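PDB 2HUN: 336aa long hypothetical dTDP-glucose 4,6-dehydratase from Pyrococcus horikoshii, which binds NAD in a Rossmann fold and probably acts as a dTDP-glucose 4,6-dehydratase, a lyase of nucleotide-sugar metabolism. Local coordinates for residues V214-A226 with I242-V254. Sequence-based numbering, arbitrary orientation.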
loop_
_atom_site.group_PDB
_atom_site.type_symbol
_atom_site.label_atom_id
_atom_site.label_comp_id
_atom_site.label_asym_id
_atom_site.label_seq_id
_atom_site.Cartn_x
_atom_site.Cartn_y
_atom_site.Cartn_z
ATOM N N VAL A 214 -1.540 12.006 22.744
ATOM C CA VAL A 214 -2.592 12.678 22.007
ATOM C C VAL A 214 -3.077 12.253 20.634
ATOM O O VAL A 214 -2.525 11.368 19.976
ATOM C CB VAL A 214 -2.238 14.164 21.909
ATOM C CG1 VAL A 214 -1.903 14.703 23.293
ATOM C CG2 VAL A 214 -1.049 14.348 20.972
ATOM N N ARG A 215 -4.146 12.932 20.232
ATOM C CA ARG A 215 -4.782 12.766 18.939
ATOM C C ARG A 215 -5.123 14.168 18.470
ATOM O O ARG A 215 -5.404 15.054 19.279
ATOM C CB ARG A 215 -6.060 11.924 19.042
ATOM C CG ARG A 215 -5.801 10.429 19.017
ATOM C CD ARG A 215 -7.071 9.630 18.775
ATOM N NE ARG A 215 -8.027 9.742 19.874
ATOM C CZ ARG A 215 -9.144 9.027 19.955
ATOM N NH1 ARG A 215 -9.439 8.153 19.000
ATOM N NH2 ARG A 215 -9.959 9.174 20.992
ATOM N N ASP A 216 -5.068 14.369 17.162
ATOM C CA ASP A 216 -5.384 15.656 16.576
ATOM C C ASP A 216 -6.876 15.633 16.249
ATOM O O ASP A 216 -7.385 14.652 15.706
ATOM C CB ASP A 216 -4.557 15.870 15.303
ATOM C CG ASP A 216 -4.750 17.251 14.707
ATOM O OD1 ASP A 216 -4.388 18.239 15.379
ATOM O OD2 ASP A 216 -5.269 17.352 13.571
ATOM N N TRP A 217 -7.577 16.703 16.599
ATOM C CA TRP A 217 -9.004 16.777 16.328
ATOM C C TRP A 217 -9.295 17.829 15.278
ATOM O O TRP A 217 -8.898 18.990 15.409
ATOM C CB TRP A 217 -9.776 17.054 17.621
ATOM C CG TRP A 217 -9.645 15.917 18.591
ATOM C CD1 TRP A 217 -8.731 15.796 19.600
ATOM C CD2 TRP A 217 -10.378 14.685 18.564
ATOM N NE1 TRP A 217 -8.845 14.563 20.197
ATOM C CE2 TRP A 217 -9.850 13.861 19.582
ATOM C CE3 TRP A 217 -11.428 14.195 17.775
ATOM C CZ2 TRP A 217 -10.337 12.574 19.832
ATOM C CZ3 TRP A 217 -11.911 12.912 18.025
ATOM C CH2 TRP A 217 -11.364 12.120 19.046
ATOM N N LEU A 218 -9.979 17.403 14.223
ATOM C CA LEU A 218 -10.325 18.284 13.114
ATOM C C LEU A 218 -11.839 18.373 12.927
ATOM O O LEU A 218 -12.494 17.354 12.695
ATOM C CB LEU A 218 -9.676 17.743 11.834
ATOM C CG LEU A 218 -9.938 18.417 10.486
ATOM C CD1 LEU A 218 -9.283 19.782 10.460
ATOM C CD2 LEU A 218 -9.379 17.542 9.374
ATOM N N TYR A 219 -12.394 19.580 13.019
ATOM C CA TYR A 219 -13.837 19.748 12.828
ATOM C C TYR A 219 -14.170 19.259 11.419
ATOM O O TYR A 219 -13.518 19.650 10.454
ATOM C CB TYR A 219 -14.250 21.213 12.988
ATOM C CG TYR A 219 -15.757 21.406 12.978
ATOM C CD1 TYR A 219 -16.571 20.725 13.885
ATOM C CD2 TYR A 219 -16.371 22.235 12.034
ATOM C CE1 TYR A 219 -17.958 20.856 13.851
ATOM C CE2 TYR A 219 -17.757 22.374 11.993
ATOM C CZ TYR A 219 -18.545 21.676 12.903
ATOM O OH TYR A 219 -19.913 21.775 12.843
ATOM N N VAL A 220 -15.178 18.400 11.302
ATOM C CA VAL A 220 -15.535 17.832 10.007
ATOM C C VAL A 220 -15.724 18.849 8.882
ATOM O O VAL A 220 -15.277 18.614 7.758
ATOM C CB VAL A 220 -16.799 16.930 10.111
ATOM C CG1 VAL A 220 -18.043 17.774 10.413
ATOM C CG2 VAL A 220 -16.972 16.135 8.823
ATOM N N GLU A 221 -16.365 19.981 9.158
ATOM C CA GLU A 221 -16.554 20.968 8.094
ATOM C C GLU A 221 -15.202 21.462 7.556
ATOM O O GLU A 221 -15.073 21.751 6.359
ATOM C CB GLU A 221 -17.387 22.164 8.576
ATOM C CG GLU A 221 -17.883 23.050 7.432
ATOM C CD GLU A 221 -18.508 24.345 7.916
ATOM O OE1 GLU A 221 -19.401 24.288 8.786
ATOM O OE2 GLU A 221 -18.111 25.425 7.429
ATOM N N ASP A 222 -14.203 21.559 8.436
ATOM C CA ASP A 222 -12.871 21.996 8.023
ATOM C C ASP A 222 -12.227 20.935 7.135
ATOM O O ASP A 222 -11.489 21.260 6.205
ATOM C CB ASP A 222 -11.976 22.261 9.238
ATOM C CG ASP A 222 -12.057 23.694 9.719
ATOM O OD1 ASP A 222 -12.228 24.599 8.873
ATOM O OD2 ASP A 222 -11.933 23.920 10.941
ATOM N N HIS A 223 -12.488 19.666 7.435
ATOM C CA HIS A 223 -11.959 18.582 6.622
ATOM C C HIS A 223 -12.630 18.740 5.256
ATOM O O HIS A 223 -11.975 18.703 4.214
ATOM C CB HIS A 223 -12.316 17.218 7.230
ATOM C CG HIS A 223 -11.847 16.042 6.419
ATOM N ND1 HIS A 223 -12.441 14.799 6.499
ATOM C CD2 HIS A 223 -10.834 15.917 5.526
ATOM C CE1 HIS A 223 -11.818 13.961 5.687
ATOM N NE2 HIS A 223 -10.838 14.615 5.086
ATOM N N VAL A 224 -13.944 18.938 5.279
ATOM C CA VAL A 224 -14.741 19.113 4.067
ATOM C C VAL A 224 -14.207 20.253 3.204
ATOM O O VAL A 224 -14.082 20.110 1.988
ATOM C CB VAL A 224 -16.230 19.381 4.424
ATOM C CG1 VAL A 224 -16.951 20.000 3.244
ATOM C CG2 VAL A 224 -16.914 18.067 4.804
ATOM N N ARG A 225 -13.887 21.379 3.835
ATOM C CA ARG A 225 -13.361 22.532 3.112
ATOM C C ARG A 225 -12.031 22.186 2.458
ATOM O O ARG A 225 -11.753 22.614 1.327
ATOM C CB ARG A 225 -13.206 23.728 4.060
ATOM C CG ARG A 225 -14.543 24.377 4.439
ATOM C CD ARG A 225 -14.404 25.379 5.584
ATOM N NE ARG A 225 -15.693 25.953 5.977
ATOM C CZ ARG A 225 -16.335 26.907 5.303
ATOM N NH1 ARG A 225 -15.811 27.412 4.192
ATOM N NH2 ARG A 225 -17.513 27.349 5.730
ATOM N N ALA A 226 -11.213 21.407 3.167
ATOM C CA ALA A 226 -9.923 20.980 2.641
ATOM C C ALA A 226 -10.128 20.084 1.417
ATOM O O ALA A 226 -9.465 20.263 0.401
ATOM C CB ALA A 226 -9.136 20.226 3.716
ATOM N N ILE A 242 -3.972 16.552 6.109
ATOM C CA ILE A 242 -4.924 17.543 6.609
ATOM C C ILE A 242 -5.025 17.375 8.123
ATOM O O ILE A 242 -5.469 16.331 8.607
ATOM C CB ILE A 242 -6.331 17.345 5.998
ATOM C CG1 ILE A 242 -6.248 17.355 4.466
ATOM C CG2 ILE A 242 -7.259 18.450 6.480
ATOM C CD1 ILE A 242 -7.565 17.005 3.770
ATOM N N SER A 243 -4.605 18.405 8.855
ATOM C CA SER A 243 -4.626 18.393 10.310
ATOM C C SER A 243 -4.818 19.799 10.860
ATOM O O SER A 243 -4.374 20.785 10.268
ATOM C CB SER A 243 -3.322 17.798 10.862
ATOM O OG SER A 243 -2.203 18.592 10.500
ATOM N N ALA A 244 -5.477 19.885 12.008
ATOM C CA ALA A 244 -5.756 21.169 12.624
ATOM C C ALA A 244 -4.688 21.649 13.596
ATOM O O ALA A 244 -4.668 22.821 13.962
ATOM C CB ALA A 244 -7.102 21.110 13.326
ATOM N N GLY A 245 -3.799 20.753 14.006
ATOM C CA GLY A 245 -2.777 21.133 14.960
ATOM C C GLY A 245 -3.408 21.324 16.329
ATOM O O GLY A 245 -3.020 22.206 17.090
ATOM N N GLU A 246 -4.401 20.495 16.633
ATOM C CA GLU A 246 -5.109 20.555 17.912
ATOM C C GLU A 246 -4.973 19.185 18.556
ATOM O O GLU A 246 -5.943 18.422 18.629
ATOM C CB GLU A 246 -6.604 20.859 17.699
ATOM C CG GLU A 246 -6.948 22.201 17.045
ATOM C CD GLU A 246 -6.639 23.394 17.932
ATOM O OE1 GLU A 246 -6.353 23.188 19.128
ATOM O OE2 GLU A 246 -6.691 24.542 17.434
ATOM N N GLU A 247 -3.764 18.864 19.001
ATOM C CA GLU A 247 -3.516 17.568 19.619
ATOM C C GLU A 247 -3.862 17.619 21.088
ATOM O O GLU A 247 -3.303 18.412 21.847
ATOM C CB GLU A 247 -2.058 17.163 19.404
ATOM C CG GLU A 247 -1.727 17.062 17.925
ATOM C CD GLU A 247 -0.300 16.649 17.644
ATOM O OE1 GLU A 247 0.509 16.576 18.591
ATOM O OE2 GLU A 247 0.010 16.403 16.463
ATOM N N LYS A 248 -4.805 16.772 21.482
ATOM C CA LYS A 248 -5.261 16.734 22.861
ATOM C C LYS A 248 -5.510 15.314 23.343
ATOM O O LYS A 248 -5.682 14.390 22.546
ATOM C CB LYS A 248 -6.555 17.536 22.998
ATOM C CG LYS A 248 -6.428 18.994 22.591
ATOM C CD LYS A 248 -7.761 19.703 22.628
ATOM C CE LYS A 248 -7.607 21.163 22.243
ATOM N NZ LYS A 248 -6.714 21.898 23.179
ATOM N N THR A 249 -5.520 15.151 24.661
ATOM C CA THR A 249 -5.779 13.858 25.272
ATOM C C THR A 249 -7.271 13.811 25.545
ATOM O O THR A 249 -7.935 14.849 25.535
ATOM C CB THR A 249 -5.030 13.718 26.593
ATOM O OG1 THR A 249 -5.475 14.730 27.505
ATOM C CG2 THR A 249 -3.549 13.885 26.361
ATOM N N ASN A 250 -7.805 12.620 25.781
ATOM C CA ASN A 250 -9.229 12.497 26.047
ATOM C C ASN A 250 -9.671 13.346 27.235
ATOM O O ASN A 250 -10.737 13.962 27.202
ATOM C CB ASN A 250 -9.603 11.032 26.267
ATOM C CG ASN A 250 -9.403 10.192 25.019
ATOM O OD1 ASN A 250 -9.205 10.726 23.927
ATOM N ND2 ASN A 250 -9.462 8.877 25.170
ATOM N N LEU A 251 -8.855 13.392 28.283
ATOM C CA LEU A 251 -9.209 14.193 29.445
ATOM C C LEU A 251 -9.344 15.652 29.036
ATOM O O LEU A 251 -10.268 16.338 29.466
ATOM C CB LEU A 251 -8.156 14.064 30.550
ATOM C CG LEU A 251 -8.401 14.955 31.776
ATOM C CD1 LEU A 251 -9.805 14.724 32.324
ATOM C CD2 LEU A 251 -7.355 14.664 32.841
ATOM N N GLU A 252 -8.418 16.123 28.204
ATOM C CA GLU A 252 -8.449 17.504 27.731
ATOM C C GLU A 252 -9.725 17.772 26.950
ATOM O O GLU A 252 -10.371 18.808 27.128
ATOM C CB GLU A 252 -7.250 17.796 26.827
ATOM C CG GLU A 252 -5.982 18.195 27.558
ATOM C CD GLU A 252 -4.829 18.446 26.602
ATOM O OE1 GLU A 252 -4.440 17.499 25.881
ATOM O OE2 GLU A 252 -4.319 19.588 26.570
ATOM N N VAL A 253 -10.072 16.836 26.070
ATOM C CA VAL A 253 -11.272 16.960 25.254
ATOM C C VAL A 253 -12.492 17.023 26.164
ATOM O O VAL A 253 -13.325 17.920 26.036
ATOM C CB VAL A 253 -11.405 15.767 24.277
ATOM C CG1 VAL A 253 -12.734 15.836 23.535
ATOM C CG2 VAL A 253 -10.247 15.788 23.280
ATOM N N VAL A 254 -12.581 16.080 27.096
ATOM C CA VAL A 254 -13.700 16.036 28.030
ATOM C C VAL A 254 -13.825 17.312 28.863
ATOM O O VAL A 254 -14.917 17.856 28.998
ATOM C CB VAL A 254 -13.588 14.814 28.962
ATOM C CG1 VAL A 254 -14.601 14.920 30.094
ATOM C CG2 VAL A 254 -13.833 13.542 28.161
#
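Arg215 and Lys248 form an antiparallel hydrogen-bonded pair, with Arg215 N 3.1 Å from Lys248 O and Lys248 N giving a bond back to Arg215 O; two residues on, past the non-hydrogen-bonded pair Asp216 and Glu247, Trp217 N bonds Glu246 O. From within this pairing, the Asp216 carboxylate holds the loop 243-246 by that loop's main-chain N-H groups. Its CG lies anti to the backbone N (chi1 -175°), which carries the carboxylate over to the loop: OD1 takes the Glu246 N-H at 2.6 Å, the donor lying nearly along its C-O bond though the N-H itself is bent (145°), while OD2 uses its syn lone pair for Ala244 N at 3.0 Å. Thr179 of strand 172-182 also bonds OD2. Putting an alanine at Asp216 would probably leave the amides of Ala244 and Glu246 without their acceptor and let the loop shift.

Toward helix 250-260, Val253 CG2 comes obliquely to the Trp217 indole, 3.6 Å from NE1. The far end of that indole, CH2, sits over one face of the Arg215 guanidinium, whose NH2 makes a weak bond to Asn250 OD1. At the other end Leu218 CD2 meets Ile242 CG2 at 3.7 Å, and Ile242 CD1 reaches both Ala226 CB and the edge of the His223 ring at CD2. His223 ND1 bonds Asn181, an NAD-binding residue, so this apolar end lies next to the cofactor pocket. Overall, one buried carboxylate ties down the loop through main-chain amides, apolar contacts pack Ile242 against strand 215-219 and helix 220-233, and Trp217 joins that strand to helix 250-260.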